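Local coordinates for protein putative prolyl-tRNA synthetase (Leishmania major, PDB 5XIL) that probably attaches L-proline to tRNA(Pro) using ATP, this chain comprising the synthetase core, the anticodon-binding domain and the zinc-binding C-terminal part, at residues Glu311-Cys316 with Cys332-Asn337; Trp317-Glu322 with Leu354-Gly359. One frame throughout, in Å; residues are numbered along the deposited sequence.

Contact 1 of 2, residues Glu311-Cys316 with Cys332-Asn337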
ATOM      1  N   GLU A 311       8.204 -39.502  -7.878  1.00 31.78           N
ATOM      2  CA  GLU A 311       8.030 -38.878  -9.158  1.00 32.23           C
ATOM      3  C   GLU A 311       6.765 -37.973  -9.121  1.00 27.38           C
ATOM      4  O   GLU A 311       6.739 -36.925  -9.723  1.00 28.55           O
ATOM      5  CB  GLU A 311       7.859 -39.971 -10.215  1.00 34.21           C
ATOM      6  CG  GLU A 311       8.059 -39.519 -11.650  1.00 37.11           C
ATOM      7  CD  GLU A 311       7.521 -40.515 -12.678  1.00 41.89           C
ATOM      8  OE1 GLU A 311       6.932 -41.554 -12.295  1.00 44.96           O
ATOM      9  OE2 GLU A 311       7.654 -40.242 -13.884  1.00 46.84           O
ATOM     10  N   LEU A 312       5.718 -38.460  -8.480  1.00 28.42           N
ATOM     11  CA  LEU A 312       4.425 -37.801  -8.500  1.00 31.39           C
ATOM     12  C   LEU A 312       4.530 -36.511  -7.705  1.00 31.07           C
ATOM     13  O   LEU A 312       4.087 -35.445  -8.126  1.00 30.20           O
ATOM     14  CB  LEU A 312       3.345 -38.721  -7.927  1.00 32.73           C
ATOM     15  CG  LEU A 312       1.924 -38.214  -8.134  1.00 36.86           C
ATOM     16  CD1 LEU A 312       1.566 -38.278  -9.631  1.00 36.32           C
ATOM     17  CD2 LEU A 312       0.931 -39.021  -7.321  1.00 41.12           C
ATOM     18  N   LEU A 313       5.179 -36.589  -6.568  1.00 34.11           N
ATOM     19  CA  LEU A 313       5.312 -35.395  -5.740  1.00 35.35           C
ATOM     20  C   LEU A 313       6.189 -34.374  -6.414  1.00 31.02           C
ATOM     21  O   LEU A 313       5.925 -33.191  -6.381  1.00 32.95           O
ATOM     22  CB  LEU A 313       5.862 -35.781  -4.372  1.00 37.88           C
ATOM     23  CG  LEU A 313       4.906 -36.629  -3.542  1.00 40.33           C
ATOM     24  CD1 LEU A 313       5.552 -36.780  -2.177  1.00 42.91           C
ATOM     25  CD2 LEU A 313       3.495 -36.071  -3.391  1.00 41.86           C
ATOM     26  N   ALA A 314       7.251 -34.846  -7.025  1.00 29.83           N
ATOM     27  CA  ALA A 314       8.158 -34.008  -7.771  1.00 28.30           C
ATOM     28  C   ALA A 314       7.475 -33.311  -8.951  1.00 27.30           C
ATOM     29  O   ALA A 314       7.790 -32.170  -9.277  1.00 24.05           O
ATOM     30  CB  ALA A 314       9.322 -34.840  -8.294  1.00 29.67           C
ATOM     31  N   SER A 315       6.610 -34.040  -9.631  1.00 24.33           N
ATOM     32  CA  SER A 315       5.871 -33.467 -10.732  0.51 23.67           C
ATOM     33  C   SER A 315       4.900 -32.351 -10.216  1.00 22.24           C
ATOM     34  O   SER A 315       4.678 -31.375 -10.921  1.00 21.52           O
ATOM     35  CB  SER A 315       5.144 -34.568 -11.517  0.51 23.40           C
ATOM     36  OG  SER A 315       3.938 -34.973 -10.888  0.51 22.71           O
ATOM     37  N   CYS A 316       4.363 -32.489  -9.000  1.00 21.13           N
ATOM     38  CA  CYS A 316       3.524 -31.435  -8.423  1.00 22.29           C
ATOM     39  C   CYS A 316       4.313 -30.148  -8.217  1.00 24.26           C
ATOM     40  O   CYS A 316       3.907 -29.071  -8.605  1.00 21.05           O
ATOM     41  CB  CYS A 316       2.931 -31.891  -7.106  1.00 23.81           C
ATOM     42  SG  CYS A 316       1.664 -33.156  -7.226  1.00 25.45           S
ATOM     43  N   CYS A 332       1.070 -26.153  -4.107  1.00 19.56           N
ATOM     44  CA  CYS A 332       0.688 -27.501  -3.761  1.00 21.42           C
ATOM     45  C   CYS A 332       0.157 -27.739  -2.357  1.00 22.66           C
ATOM     46  O   CYS A 332       0.503 -27.060  -1.445  1.00 24.98           O
ATOM     47  CB  CYS A 332       1.901 -28.417  -3.943  1.00 23.59           C
ATOM     48  SG  CYS A 332       2.515 -28.326  -5.584  1.00 27.01           S
ATOM     49  N   ASP A 333      -0.708 -28.712  -2.201  1.00 21.87           N
ATOM     50  CA  ASP A 333      -1.102 -29.174  -0.889  1.00 22.62           C
ATOM     51  C   ASP A 333      -0.624 -30.641  -0.785  1.00 23.96           C
ATOM     52  O   ASP A 333      -1.295 -31.555  -1.282  1.00 22.89           O
ATOM     53  CB  ASP A 333      -2.579 -29.061  -0.646  1.00 21.32           C
ATOM     54  CG  ASP A 333      -2.935 -29.260   0.825  1.00 25.97           C
ATOM     55  OD1 ASP A 333      -2.126 -29.908   1.542  1.00 26.71           O
ATOM     56  OD2 ASP A 333      -3.978 -28.754   1.291  1.00 26.79           O
ATOM     57  N   LEU A 334       0.541 -30.832  -0.191  1.00 28.45           N
ATOM     58  CA  LEU A 334       1.135 -32.185  -0.028  1.00 30.33           C
ATOM     59  C   LEU A 334       1.027 -32.703   1.412  1.00 33.33           C
ATOM     60  O   LEU A 334       1.798 -33.583   1.828  1.00 29.10           O
ATOM     61  CB  LEU A 334       2.599 -32.160  -0.456  1.00 32.16           C
ATOM     62  CG  LEU A 334       2.853 -31.489  -1.811  1.00 32.85           C
ATOM     63  CD1 LEU A 334       4.332 -31.362  -2.069  1.00 37.80           C
ATOM     64  CD2 LEU A 334       2.192 -32.198  -2.955  1.00 31.93           C
ATOM     65  N   ARG A 335       0.039 -32.227   2.156  1.00 27.82           N
ATOM     66  CA  ARG A 335      -0.280 -32.811   3.472  1.00 30.33           C
ATOM     67  C   ARG A 335      -0.865 -34.213   3.375  1.00 31.21           C
ATOM     68  O   ARG A 335      -2.078 -34.391   3.384  1.00 27.64           O
ATOM     69  CB  ARG A 335      -1.239 -31.861   4.192  1.00 32.17           C
ATOM     70  CG  ARG A 335      -0.576 -30.508   4.469  1.00 33.53           C
ATOM     71  CD  ARG A 335      -1.462 -29.495   5.195  1.00 35.70           C
ATOM     72  NE  ARG A 335      -2.617 -29.186   4.383  1.00 40.16           N
ATOM     73  CZ  ARG A 335      -3.605 -28.357   4.720  1.00 48.04           C
ATOM     74  NH1 ARG A 335      -3.590 -27.741   5.896  1.00 47.00           N
ATOM     75  NH2 ARG A 335      -4.635 -28.154   3.876  1.00 41.82           N
ATOM     76  N   ASP A 336      -0.032 -35.255   3.255  1.00 35.31           N
ATOM     77  CA  ASP A 336      -0.624 -36.603   3.002  1.00 40.28           C
ATOM     78  C   ASP A 336      -1.242 -37.279   4.233  1.00 39.24           C
ATOM     79  O   ASP A 336      -1.869 -38.323   4.150  1.00 44.51           O
ATOM     80  CB  ASP A 336       0.369 -37.532   2.351  1.00 42.91           C
ATOM     81  CG  ASP A 336       1.404 -37.993   3.301  1.00 48.22           C
ATOM     82  OD1 ASP A 336       1.464 -37.517   4.449  1.00 48.07           O
ATOM     83  OD2 ASP A 336       2.177 -38.849   2.888  1.00 59.23           O
ATOM     84  N   ASN A 337      -1.133 -36.660   5.383  1.00 37.41           N
ATOM     85  CA  ASN A 337      -1.900 -37.160   6.498  1.00 40.17           C
ATOM     86  C   ASN A 337      -3.413 -36.978   6.303  1.00 42.36           C
ATOM     87  O   ASN A 337      -4.196 -37.600   7.007  1.00 47.95           O
ATOM     88  CB  ASN A 337      -1.447 -36.473   7.762  1.00 39.63           C
ATOM     89  CG  ASN A 337      -1.573 -34.995   7.658  1.00 42.98           C
ATOM     90  OD1 ASN A 337      -0.912 -34.352   6.816  1.00 40.52           O
ATOM     91  ND2 ASN A 337      -2.455 -34.430   8.482  1.00 42.67           N
TER

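Contact 2 of 2, residues Trp317-Glu322 with Leu354-Gly359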
ATOM      1  N   TRP A 317       5.497 -30.291  -7.662  1.00 24.19           N
ATOM      2  CA  TRP A 317       6.395 -29.188  -7.458  1.00 23.29           C
ATOM      3  C   TRP A 317       6.790 -28.586  -8.783  1.00 20.66           C
ATOM      4  O   TRP A 317       6.865 -27.433  -8.930  1.00 19.14           O
ATOM      5  CB  TRP A 317       7.660 -29.653  -6.738  1.00 29.18           C
ATOM      6  CG  TRP A 317       7.507 -29.928  -5.295  1.00 37.93           C
ATOM      7  CD1 TRP A 317       7.911 -31.029  -4.648  1.00 42.72           C
ATOM      8  CD2 TRP A 317       6.933 -29.070  -4.310  1.00 50.58           C
ATOM      9  NE1 TRP A 317       7.640 -30.933  -3.317  1.00 48.06           N
ATOM     10  CE2 TRP A 317       7.028 -29.735  -3.081  1.00 52.80           C
ATOM     11  N   ARG A 318       7.065 -29.420  -9.750  1.00 19.84           N
ATOM     12  CA  ARG A 318       7.450 -28.896 -11.022  1.00 20.90           C
ATOM     13  C   ARG A 318       6.341 -28.082 -11.668  1.00 18.71           C
ATOM     14  O   ARG A 318       6.584 -27.070 -12.330  1.00 18.94           O
ATOM     15  CB  ARG A 318       7.824 -30.056 -11.942  1.00 23.65           C
ATOM     16  CG  ARG A 318       8.241 -29.638 -13.330  1.00 27.28           C
ATOM     17  CD  ARG A 318       9.036 -30.782 -13.974  1.00 32.11           C
ATOM     18  NE  ARG A 318       8.227 -31.982 -14.313  1.00 35.44           N
ATOM     19  CZ  ARG A 318       8.241 -33.172 -13.687  1.00 40.98           C
ATOM     20  NH1 ARG A 318       9.016 -33.412 -12.618  1.00 41.19           N
ATOM     21  NH2 ARG A 318       7.457 -34.164 -14.143  1.00 48.84           N
ATOM     22  N   LEU A 319       5.153 -28.606 -11.591  1.00 18.56           N
ATOM     23  CA  LEU A 319       3.996 -27.913 -12.130  1.00 17.83           C
ATOM     24  C   LEU A 319       3.804 -26.552 -11.451  1.00 17.07           C
ATOM     25  O   LEU A 319       3.600 -25.534 -12.094  1.00 17.26           O
ATOM     26  CB  LEU A 319       2.757 -28.806 -12.025  1.00 16.01           C
ATOM     27  CG  LEU A 319       1.451 -28.104 -12.482  1.00 15.50           C
ATOM     28  CD1 LEU A 319       1.580 -27.723 -13.947  1.00 16.45           C
ATOM     29  CD2 LEU A 319       0.180 -28.924 -12.311  1.00 15.82           C
ATOM     30  N   GLU A 320       3.899 -26.556 -10.158  1.00 18.79           N
ATOM     31  CA  GLU A 320       3.820 -25.337  -9.376  1.00 20.22           C
ATOM     32  C   GLU A 320       4.799 -24.316  -9.906  1.00 21.77           C
ATOM     33  O   GLU A 320       4.472 -23.132 -10.121  1.00 18.30           O
ATOM     34  CB  GLU A 320       4.102 -25.618  -7.927  1.00 20.69           C
ATOM     35  CG  GLU A 320       4.007 -24.364  -7.076  1.00 25.02           C
ATOM     36  CD  GLU A 320       4.368 -24.579  -5.621  1.00 29.39           C
ATOM     37  OE1 GLU A 320       4.318 -25.694  -5.054  1.00 38.35           O
ATOM     38  OE2 GLU A 320       4.693 -23.578  -5.025  1.00 32.36           O
ATOM     39  N   SER A 321       6.022 -24.788 -10.130  1.00 21.56           N
ATOM     40  CA  SER A 321       7.087 -23.910 -10.560  1.00 19.48           C
ATOM     41  C   SER A 321       6.814 -23.344 -11.931  1.00 17.56           C
ATOM     42  O   SER A 321       7.059 -22.172 -12.171  1.00 15.81           O
ATOM     43  CB  SER A 321       8.450 -24.605 -10.439  1.00 22.77           C
ATOM     44  OG  SER A 321       9.378 -23.685 -11.007  1.00 26.48           O
ATOM     45  N   GLU A 322       6.329 -24.174 -12.846  1.00 17.65           N
ATOM     46  CA  GLU A 322       6.073 -23.775 -14.213  1.00 17.19           C
ATOM     47  C   GLU A 322       4.919 -22.758 -14.236  1.00 16.04           C
ATOM     48  O   GLU A 322       4.937 -21.740 -14.950  1.00 15.82           O
ATOM     49  CB  GLU A 322       5.648 -24.979 -15.047  1.00 21.56           C
ATOM     50  CG  GLU A 322       6.810 -25.968 -15.283  1.00 25.86           C
ATOM     51  CD  GLU A 322       6.407 -27.271 -15.977  1.00 32.06           C
ATOM     52  OE1 GLU A 322       5.252 -27.410 -16.429  1.00 28.29           O
ATOM     53  OE2 GLU A 322       7.275 -28.202 -16.058  1.00 33.74           O
ATOM     54  N   LEU A 354      -9.235 -22.778  -9.147  1.00 10.51           N
ATOM     55  CA  LEU A 354      -8.957 -24.003  -9.926  1.00 11.14           C
ATOM     56  C   LEU A 354      -8.251 -24.988  -9.059  1.00 11.48           C
ATOM     57  O   LEU A 354      -7.349 -24.627  -8.249  1.00 12.39           O
ATOM     58  CB  LEU A 354      -8.081 -23.692 -11.121  1.00 11.66           C
ATOM     59  CG  LEU A 354      -8.611 -22.802 -12.233  1.00 11.41           C
ATOM     60  CD1 LEU A 354      -7.584 -22.503 -13.284  1.00 11.68           C
ATOM     61  CD2 LEU A 354      -9.897 -23.370 -12.785  1.00 11.85           C
ATOM     62  N   ARG A 355      -8.636 -26.252  -9.165  1.00 11.89           N
ATOM     63  CA  ARG A 355      -7.937 -27.289  -8.513  1.00 12.24           C
ATOM     64  C   ARG A 355      -7.388 -28.267  -9.596  1.00 12.63           C
ATOM     65  O   ARG A 355      -8.128 -28.642 -10.483  1.00 12.93           O
ATOM     66  CB  ARG A 355      -8.836 -28.078  -7.623  1.00 13.55           C
ATOM     67  CG  ARG A 355      -8.166 -29.375  -7.122  1.00 15.95           C
ATOM     68  CD  ARG A 355      -9.052 -30.173  -6.194  1.00 18.08           C
ATOM     69  NE  ARG A 355     -10.183 -30.839  -6.826  1.00 20.01           N
ATOM     70  CZ  ARG A 355     -11.447 -30.681  -6.461  1.00 21.70           C
ATOM     71  NH1 ARG A 355     -11.794 -29.781  -5.529  1.00 22.42           N
ATOM     72  NH2 ARG A 355     -12.401 -31.381  -7.080  1.00 22.42           N
ATOM     73  N   VAL A 356      -6.114 -28.601  -9.487  1.00 13.92           N
ATOM     74  CA  VAL A 356      -5.439 -29.562 -10.376  1.00 15.13           C
ATOM     75  C   VAL A 356      -5.236 -30.806  -9.541  1.00 15.78           C
ATOM     76  O   VAL A 356      -4.629 -30.742  -8.500  1.00 17.37           O
ATOM     77  CB  VAL A 356      -4.068 -29.069 -10.913  1.00 15.45           C
ATOM     78  CG1 VAL A 356      -3.353 -30.256 -11.618  1.00 15.34           C
ATOM     79  CG2 VAL A 356      -4.173 -27.922 -11.850  1.00 16.24           C
ATOM     80  N   GLU A 357      -5.780 -31.916 -10.008  1.00 16.22           N
ATOM     81  CA  GLU A 357      -5.659 -33.203  -9.381  1.00 18.88           C
ATOM     82  C   GLU A 357      -4.647 -33.976 -10.238  1.00 21.32           C
ATOM     83  O   GLU A 357      -4.884 -34.144 -11.438  1.00 22.08           O
ATOM     84  CB  GLU A 357      -7.025 -33.899  -9.397  1.00 21.02           C
ATOM     85  CG  GLU A 357      -8.173 -33.053  -8.869  1.00 22.62           C
ATOM     86  CD  GLU A 357      -9.578 -33.612  -9.098  1.00 25.31           C
ATOM     87  OE1 GLU A 357      -9.700 -34.793  -9.537  1.00 26.25           O
ATOM     88  OE2 GLU A 357     -10.575 -32.884  -8.832  1.00 23.46           O
ATOM     89  N   LEU A 358      -3.495 -34.297  -9.663  1.00 22.65           N
ATOM     90  CA  LEU A 358      -2.355 -34.814 -10.420  1.00 22.88           C
ATOM     91  C   LEU A 358      -2.118 -36.246  -9.892  1.00 23.00           C
ATOM     92  O   LEU A 358      -1.706 -36.487  -8.732  1.00 24.07           O
ATOM     93  CB  LEU A 358      -1.145 -33.934 -10.258  1.00 25.40           C
ATOM     94  CG  LEU A 358      -0.091 -33.923 -11.342  1.00 29.17           C
ATOM     95  CD1 LEU A 358       1.059 -33.007 -11.022  1.00 29.42           C
ATOM     96  CD2 LEU A 358       0.514 -35.274 -11.559  1.00 29.72           C
ATOM     97  N   GLY A 359      -2.550 -37.182 -10.695  1.00 24.20           N
ATOM     98  CA  GLY A 359      -2.323 -38.586 -10.415  1.00 26.52           C
ATOM     99  C   GLY A 359      -1.495 -39.345 -11.454  1.00 25.49           C
ATOM    100  O   GLY A 359      -0.950 -38.781 -12.426  1.00 22.70           O
TER

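Contact 1 of 2, residues Glu311-Cys316 with Cys332-Asn337
Within the beta-alpha-beta unit of strand 293-297, helix 306-325 and strand 330-332 in the anticodon-binding domain, Leu313 and Cys316 pack the helix against Cys332 and Leu334 at the end of the second strand and just after it. The two leucines slide past each other in opposite directions, CD2 of Leu313 lying 4.1 Å from CD2 of Leu334. The same Leu334 methyl is 4.2 Å from CB of Cys316, so one branch serves both helix residues. Cys332 SG sits 3.9 Å from Cys316 CB and 3.4 Å from Cys316 O, a contact of a thiol and not a disulfide. With SG beside its own backbone N (chi1 -57°), Cys332 directs the sulfur at the helix. The loop is stiffened from within: Asp333 OD1 takes the backbone N of Arg335 at 3.2 Å, an Asx turn, and also NE of Arg335 at 3.0 Å. Asp333 OD2 receives Arg335 NH2 through its syn lone pair at 2.7 Å, making a side-on, two-nitrogen salt bridge. Trp347 NE1 donates to Asp333 OD2, and Arg343 NH1 to its backbone O. Arg335 and Asn337 pack on Arg127 of the second subunit. Strand 293-297 touches both segments through Ile295 and Pro297, and Leu358 of strand 354-358 packs on Cys316.

Contact 2 of 2, residues Trp317-Glu322 with Leu354-Gly359
Flat groups take no part where Leu319 meets Val356 and Leu358; the nearby guanidinium of Arg355 belongs to the other side of strand 354-358. Glu357 lies at its edge, with CG in the plane, and OE2 accepts both NE and NH2 of Arg355, each at 2.9 Å and with no tilt from the guanidinium plane: a side-on salt bridge between residues two apart on one strand. Both nitrogens approach this one oxygen from the same face of the carboxylate, NH2 nearly along the C-O direction and NE on the anti side. Phe344 of helix 340-350 adds a cation-pi partner for Arg355, and Glu357 OE1 forms a salt bridge with Arg378. Across the contact itself, Leu319 and Val356 reach toward each other tip to tip, CD2 of Leu319 coming within 3.8 Å of CG1 of Val356. Leu319 CD2 also lies 4.4 Å from CD1 of Leu358, two residues along the strand. Leu319 extends from the helix toward the strand with CG anti to the backbone N (chi1 176°). Ile295, Leu368 and Trp383 further enclose Leu319. Helix 306-325 is thus seated on this side of the sheet by buried aliphatic methyls, whereas the other carries the Arg355-Glu357-Arg378 charges along with apolar neighbours.

How the contacts relate
From the N terminus, the chain leaves strand 293-297, forms helix 306-325 and turns back into strand 330-332. Contact 1 closes the short link from the helix to the strand end. The chain then runs through helix 340-350 to strand 354-358, where contact 2 closes a longer loop onto the next turns of the same helix. Because the order is 311-316, 317-322, 332-337, 354-359, the two closures cross. Their centres are about 9 Å apart, and strand 293-297 lies between the two strands they reach. They also meet directly: Leu358 of contact 2 packs on Cys316 of contact 1. Together they tie one helix to both flanks of the parallel part of the anticodon-binding domain's sheet.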